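Side-chain contacts in P-granule scaffold (Caenorhabditis japonica, PDB 5W4A), which probably serves as a scaffold of germline P granules, RNA-protein assemblies whose formation is tied to mRNA repression: residues K54-V57 with D58-V61; L64-S67 with G68-S71; L181-E184 with D185-D188. One frame throughout, in Å; residues are numbered along the deposited sequence.

Contact 1 (K54-V57 with D58-V61). With EDO (1,2-ethanediol), chain T.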
loop_
_atom_site.group_PDB
_atom_site.type_symbol
_atom_site.label_atom_id
_atom_site.label_comp_id
_atom_site.label_asym_id
_atom_site.label_seq_id
_atom_site.Cartn_x
_atom_site.Cartn_y
_atom_site.Cartn_z
ATOM N N LYS C 54 10.213 24.143 17.499
ATOM C CA LYS C 54 10.670 22.889 16.918
ATOM C C LYS C 54 11.683 22.224 17.850
ATOM O O LYS C 54 12.573 22.891 18.388
ATOM C CB LYS C 54 11.311 23.113 15.545
ATOM C CG LYS C 54 10.419 23.812 14.531
ATOM C CD LYS C 54 11.225 24.233 13.300
ATOM C CE LYS C 54 10.359 24.927 12.245
ATOM N NZ LYS C 54 11.067 25.063 10.931
ATOM N N PRO C 55 11.581 20.920 18.067
ATOM C CA PRO C 55 12.600 20.233 18.870
ATOM C C PRO C 55 13.944 20.234 18.157
ATOM O O PRO C 55 14.029 20.313 16.931
ATOM C CB PRO C 55 12.052 18.810 19.012
ATOM C CG PRO C 55 11.114 18.665 17.840
ATOM C CD PRO C 55 10.528 20.000 17.601
ATOM N N SER C 56 15.004 20.121 18.952
ATOM C CA SER C 56 16.341 19.932 18.415
ATOM C C SER C 56 16.560 18.473 18.022
ATOM O O SER C 56 15.786 17.584 18.381
ATOM C CB SER C 56 17.390 20.342 19.444
ATOM O OG SER C 56 17.337 19.474 20.565
ATOM N N VAL C 57 17.630 18.235 17.254
ATOM C CA VAL C 57 18.083 16.870 16.993
ATOM C C VAL C 57 18.271 16.128 18.310
ATOM O O VAL C 57 17.805 14.997 18.480
ATOM C CB VAL C 57 19.375 16.882 16.147
ATOM C CG1 VAL C 57 20.054 15.529 16.145
ATOM C CG2 VAL C 57 19.078 17.251 14.725
ATOM N N ASP C 58 18.941 16.762 19.273
ATOM C CA ASP C 58 19.172 16.107 20.557
ATOM C C ASP C 58 17.857 15.744 21.243
ATOM O O ASP C 58 17.714 14.634 21.778
ATOM C CB ASP C 58 20.023 17.002 21.466
ATOM C CG ASP C 58 20.063 16.497 22.912
ATOM O OD1 ASP C 58 20.745 15.483 23.173
ATOM O OD2 ASP C 58 19.401 17.106 23.785
ATOM N N ASP C 59 16.882 16.669 21.249
ATOM C CA ASP C 59 15.577 16.388 21.848
ATOM C C ASP C 59 14.963 15.122 21.262
ATOM O O ASP C 59 14.377 14.309 21.980
ATOM C CB ASP C 59 14.597 17.541 21.607
ATOM C CG ASP C 59 14.974 18.827 22.343
ATOM O OD1 ASP C 59 15.617 18.748 23.411
ATOM O OD2 ASP C 59 14.579 19.908 21.850
ATOM N N ILE C 60 15.056 14.980 19.948
ATOM C CA ILE C 60 14.491 13.831 19.261
ATOM C C ILE C 60 15.273 12.567 19.601
ATOM O O ILE C 60 14.692 11.526 19.933
ATOM C CB ILE C 60 14.485 14.114 17.751
ATOM C CG1 ILE C 60 13.492 15.233 17.441
ATOM C CG2 ILE C 60 14.154 12.855 16.970
ATOM C CD1 ILE C 60 13.594 15.735 15.975
ATOM N N VAL C 61 16.609 12.643 19.539
ATOM C CA VAL C 61 17.431 11.469 19.824
ATOM C C VAL C 61 17.174 10.975 21.245
ATOM O O VAL C 61 17.161 9.763 21.503
ATOM C CB VAL C 61 18.921 11.794 19.581
ATOM C CG1 VAL C 61 19.831 10.615 19.993
ATOM C CG2 VAL C 61 19.153 12.137 18.115
HETATM C C1 EDO T . 10.320 21.416 10.142
HETATM O O1 EDO T . 11.617 21.918 9.795
HETATM C C2 EDO T . 10.165 21.201 11.655
HETATM O O2 EDO T . 11.306 20.563 12.263
#

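Contact 2 (L64-S67 with G68-S71)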
loop_
_atom_site.group_PDB
_atom_site.type_symbol
_atom_site.label_atom_id
_atom_site.label_comp_id
_atom_site.label_asym_id
_atom_site.label_seq_id
_atom_site.Cartn_x
_atom_site.Cartn_y
_atom_site.Cartn_z
ATOM N N LEU C 64 14.077 8.935 21.286
ATOM C CA LEU C 64 14.274 7.693 20.537
ATOM C C LEU C 64 15.158 6.707 21.288
ATOM O O LEU C 64 14.958 5.486 21.195
ATOM C CB LEU C 64 14.890 8.004 19.175
ATOM C CG LEU C 64 13.988 8.703 18.156
ATOM C CD1 LEU C 64 14.755 8.870 16.881
ATOM C CD2 LEU C 64 12.676 7.921 17.915
ATOM N N PHE C 65 16.150 7.201 22.019
ATOM C CA PHE C 65 17.130 6.344 22.683
ATOM C C PHE C 65 17.220 6.685 24.169
ATOM O O PHE C 65 18.244 7.198 24.637
ATOM C CB PHE C 65 18.501 6.486 22.019
ATOM C CG PHE C 65 18.524 6.103 20.555
ATOM C CD1 PHE C 65 18.763 4.792 20.164
ATOM C CD2 PHE C 65 18.326 7.057 19.563
ATOM C CE1 PHE C 65 18.794 4.444 18.826
ATOM C CE2 PHE C 65 18.363 6.718 18.227
ATOM C CZ PHE C 65 18.599 5.401 17.851
ATOM N N PRO C 66 16.179 6.385 24.941
ATOM C CA PRO C 66 16.243 6.634 26.389
ATOM C C PRO C 66 17.243 5.714 27.078
ATOM O O PRO C 66 17.651 4.678 26.551
ATOM C CB PRO C 66 14.813 6.357 26.855
ATOM C CG PRO C 66 14.252 5.422 25.851
ATOM C CD PRO C 66 14.885 5.800 24.545
ATOM N N SER C 67 17.657 6.111 28.281
ATOM C CA SER C 67 18.592 5.278 29.029
ATOM C C SER C 67 17.993 3.902 29.265
ATOM O O SER C 67 16.793 3.760 29.532
ATOM C CB SER C 67 18.949 5.924 30.368
ATOM O OG SER C 67 19.773 5.053 31.133
ATOM N N GLY C 68 18.838 2.877 29.136
ATOM C CA GLY C 68 18.405 1.510 29.312
ATOM C C GLY C 68 17.730 0.903 28.107
ATOM O O GLY C 68 17.165 -0.189 28.215
ATOM N N SER C 69 17.746 1.589 26.969
ATOM C CA SER C 69 17.188 1.019 25.754
ATOM C C SER C 69 17.832 -0.327 25.472
ATOM O O SER C 69 19.058 -0.458 25.517
ATOM C CB SER C 69 17.421 1.969 24.579
ATOM O OG SER C 69 16.617 3.132 24.710
ATOM N N ASP C 70 17.006 -1.322 25.181
ATOM C CA ASP C 70 17.538 -2.617 24.795
ATOM C C ASP C 70 17.749 -2.670 23.282
ATOM O O ASP C 70 17.541 -1.692 22.553
ATOM C CB ASP C 70 16.648 -3.764 25.298
ATOM C CG ASP C 70 15.262 -3.802 24.665
ATOM O OD1 ASP C 70 15.017 -3.184 23.612
ATOM O OD2 ASP C 70 14.385 -4.494 25.233
ATOM N N SER C 71 18.179 -3.839 22.807
ATOM C CA SER C 71 18.631 -3.960 21.427
ATOM C C SER C 71 17.500 -3.720 20.440
ATOM O O SER C 71 17.691 -3.038 19.422
ATOM C CB SER C 71 19.259 -5.334 21.212
ATOM O OG SER C 71 18.300 -6.363 21.305
#

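Contact 3 (L181-E184 with D185-D188)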
loop_
_atom_site.group_PDB
_atom_site.type_symbol
_atom_site.label_atom_id
_atom_site.label_comp_id
_atom_site.label_asym_id
_atom_site.label_seq_id
_atom_site.Cartn_x
_atom_site.Cartn_y
_atom_site.Cartn_z
ATOM N N LEU C 181 6.769 18.245 5.885
ATOM C CA LEU C 181 6.238 17.774 4.617
ATOM C C LEU C 181 4.884 18.372 4.258
ATOM O O LEU C 181 4.391 18.104 3.154
ATOM C CB LEU C 181 6.126 16.235 4.622
ATOM C CG LEU C 181 7.442 15.539 4.993
ATOM C CD1 LEU C 181 7.248 14.037 5.046
ATOM C CD2 LEU C 181 8.558 15.895 4.038
ATOM N N GLU C 182 4.246 19.125 5.156
ATOM C CA GLU C 182 2.971 19.758 4.834
ATOM C C GLU C 182 3.225 21.045 4.049
ATOM O O GLU C 182 3.906 21.955 4.535
ATOM C CB GLU C 182 2.167 20.027 6.110
ATOM C CG GLU C 182 0.767 20.551 5.794
ATOM C CD GLU C 182 -0.079 20.826 7.035
ATOM O OE1 GLU C 182 0.389 20.569 8.162
ATOM O OE2 GLU C 182 -1.222 21.293 6.854
ATOM N N ASP C 183 2.695 21.119 2.835
ATOM C CA ASP C 183 2.798 22.331 2.021
ATOM C C ASP C 183 1.506 22.440 1.217
ATOM O O ASP C 183 0.567 21.672 1.429
ATOM C CB ASP C 183 4.072 22.304 1.163
ATOM C CG ASP C 183 4.038 21.251 0.042
ATOM O OD1 ASP C 183 2.970 20.702 -0.302
ATOM O OD2 ASP C 183 5.117 20.974 -0.518
ATOM N N GLU C 184 1.438 23.411 0.298
ATOM C CA GLU C 184 0.187 23.617 -0.425
ATOM C C GLU C 184 -0.232 22.379 -1.231
ATOM O O GLU C 184 -1.432 22.129 -1.394
ATOM C CB GLU C 184 0.306 24.851 -1.338
ATOM C CG GLU C 184 1.323 24.700 -2.458
ATOM C CD GLU C 184 1.522 25.978 -3.273
ATOM O OE1 GLU C 184 0.951 27.031 -2.901
ATOM O OE2 GLU C 184 2.254 25.919 -4.289
ATOM N N ASP C 185 0.728 21.586 -1.714
ATOM C CA ASP C 185 0.412 20.394 -2.505
ATOM C C ASP C 185 -0.052 19.222 -1.633
ATOM O O ASP C 185 -0.874 18.422 -2.077
ATOM C CB ASP C 185 1.637 19.974 -3.324
ATOM C CG ASP C 185 2.082 21.065 -4.299
ATOM O OD1 ASP C 185 1.181 21.679 -4.893
ATOM O OD2 ASP C 185 3.300 21.309 -4.417
ATOM N N THR C 186 0.438 19.113 -0.402
ATOM C CA THR C 186 0.143 17.938 0.420
ATOM C C THR C 186 -0.894 18.220 1.494
ATOM O O THR C 186 -1.305 17.294 2.193
ATOM C CB THR C 186 1.419 17.434 1.098
ATOM O OG1 THR C 186 1.894 18.460 1.981
ATOM C CG2 THR C 186 2.515 17.049 0.080
ATOM N N ALA C 187 -1.327 19.477 1.646
ATOM C CA ALA C 187 -2.126 19.860 2.814
ATOM C C ALA C 187 -3.415 19.053 2.961
ATOM O O ALA C 187 -3.779 18.638 4.077
ATOM C CB ALA C 187 -2.440 21.354 2.742
ATOM N N ASP C 188 -4.145 18.825 1.868
ATOM C CA ASP C 188 -5.403 18.099 1.993
ATOM C C ASP C 188 -5.165 16.654 2.442
ATOM O O ASP C 188 -5.949 16.104 3.224
ATOM C CB ASP C 188 -6.163 18.149 0.665
ATOM C CG ASP C 188 -6.749 19.534 0.382
ATOM O OD1 ASP C 188 -6.600 20.436 1.235
ATOM O OD2 ASP C 188 -7.340 19.708 -0.695
HETATM O O HOH W 1 -3.316 20.025 6.584
HETATM O O HOH W 2 -3.415 20.163 -0.766
#

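Contact 1 (K54-V57 with D58-V61)
Pro-55 lays the CB edge of its ring against the side chain of Asp-59, CB to CB 3.8 Å, while the Ile-60 side chain crosses the same ring obliquely, its CG1 4.2 Å from Pro-55 CB. Just beyond the proline the chain turns into a helix, and Ser-56 caps it. With chi1 at 65°, Ser-56 OG sits between its own backbone N and carbonyl carbon, turned toward the first turn, where it accepts from Asp-59 N at 2.9 Å. Asp-59 repays this: its OD2 takes Ser-56 N, also at 2.9 Å, in a nearly straight bond that arrives from above the carboxylate plane, 39° out of it. The two reciprocal bonds make a capping box, satisfying amides at the helix start. Asp-59 OD2 has a further partner in Ser-42 OG, so one oxygen serves both the cap and the preceding helix. Replacing Asp-59 by alanine removes the carboxylate and would probably leave Ser-56 N and Ser-42 OG without this acceptor, and let the loop before the helix move more freely.

Regular backbone bonding follows, Ile-60 N to Ser-56 O at 3.1 Å and Val-61 N to Val-57 O at 2.8 Å. One turn apart on the helix, Val-57 CG1 and Val-61 CG2 lie side by side, 4.0 Å from each other, pointing the same way. At the other end Lys-54 runs extended along a bound 1,2-ethanediol, probably from the crystallisation liquor, with one weak bond from NZ to its O1. Pro-55 packs on Ser-42, Phe-43 and Tyr-46 of helix 42-47 and, with Ile-60, on Ile-178 of helix 169-179; Val-61 packs on Glu-91 and Arg-95 of helix 89-100, so this part of the chain meets three other helices.

Contact 2 (L64-S67 with G68-S71)
Pro-66 to Ser-69 form a type II beta turn, closed by Ser-69 N giving its hydrogen to Pro-66 O over 3.1 Å. The Ser-69 side chain closes the turn a second time. With chi1 at -70° its OG stands beside its own backbone N and reaches back across the turn, donating to the same Pro-66 O at a short 2.6 Å. That hydroxyl comes in near the carbonyl plane, tilted 18° from it. The oxygen is therefore gripped by two donors of a single residue.

The hydroxyl also lies against the proline ring: Ser-69 OG is 3.2 Å from Pro-66 CD and 3.5 Å from Pro-66 CG. The ring nitrogen, close by, has no hydrogen to offer, so the touch there is one of packing. At the corner, Gly-68 has a positive phi of 81°, and a side chain on it would run into Ser-67 O. Ser-67, exposed, sets out away from the turn at CB.

Before the turn, Phe-65 leaves the helical path and packs on Ser-77 and Leu-81 of helix 71-84, its ring also in a cation-pi contact with Arg-95. After it, Asp-70 is the N-cap of that helix, OD1 accepting from Thr-73 N and from Met-1 N. Chemically, the turn is held by neutral donors on one carbonyl, with no salt bridge between its halves; its shape should thus depend little on charge. The hydroxyl's own bond probably holds Ser-69 OG in place, while the two donors together help to fix the Pro-66 carbonyl.

Contact 3 (L181-E184 with D185-D188)
Thr-186 pushes OG1 into the bend made by Leu-181 to Asp-183, and this is the tight side of the contact. The hydroxyl donates to Leu-181 O at 2.8 Å, in the carbonyl plane and on a lone pair, and accepts from Asp-183 N at 2.9 Å. Its chi1 of 63° sets OG1 between the backbone N and carbonyl carbon of Thr-186, which brings it within reach of both partners. Behind it, Thr-186 packs on Tyr-154 and Phe-157, and Leu-181 on Asn-153 and Leu-160, all of helix 153-160.

Asp-183 answers in the other direction, the two side chains crossing at about a right angle. Its OD1 accepts from Thr-186 N at 3.0 Å, met nearly along its C-O axis, and weakly from Asp-185 N. The weak bond closes an Asx turn; together with the bond from Thr-186 N to OD1 and a weak one from Thr-186 N to Asp-183 O, the arrangement fits an Asx motif just ahead of helix 187-201. Two backbone amides would be expected to favour the charged form of the carboxylate.

Toward solvent the contact is looser and strongly acidic. Asp-185 OD2 lies 4.2 Å from Asp-183 OD1, and Glu-184 runs alongside Asp-185 with the carboxylate planes 58° apart, an arrangement likely to be mildly unfavourable. Waters do the bridging here: one donates to Glu-182 OE2 and Ala-187 O, another donates to Glu-184 O and accepts from Asp-188 N at 3.0 Å. Glu-182 has its charge met by a salt bridge from OE1 to Arg-194, and Asp-188, at the far edge, packs on Lys-129 of the second subunit.

From the N terminus the three contacts come strictly in series, none nested in or crossing another. Contact 1 ends the loop after helix 42-47 and starts helix 57-64; contact 2, which follows closely along the chain, leads from the end of that helix into helix 71-84. Arg-95 of helix 89-100 meets Val-61 of contact 1 and Phe-65 of contact 2, so one side chain touches both helix 57-64 and the residue that follows it. Contact 3 comes much later, carrying the chain from helix 169-179 into helix 187-201. Its centre is about 33 Å from that of contact 2, across the chain's centre, but contact 1 reaches helix 169-179 through Ile-178.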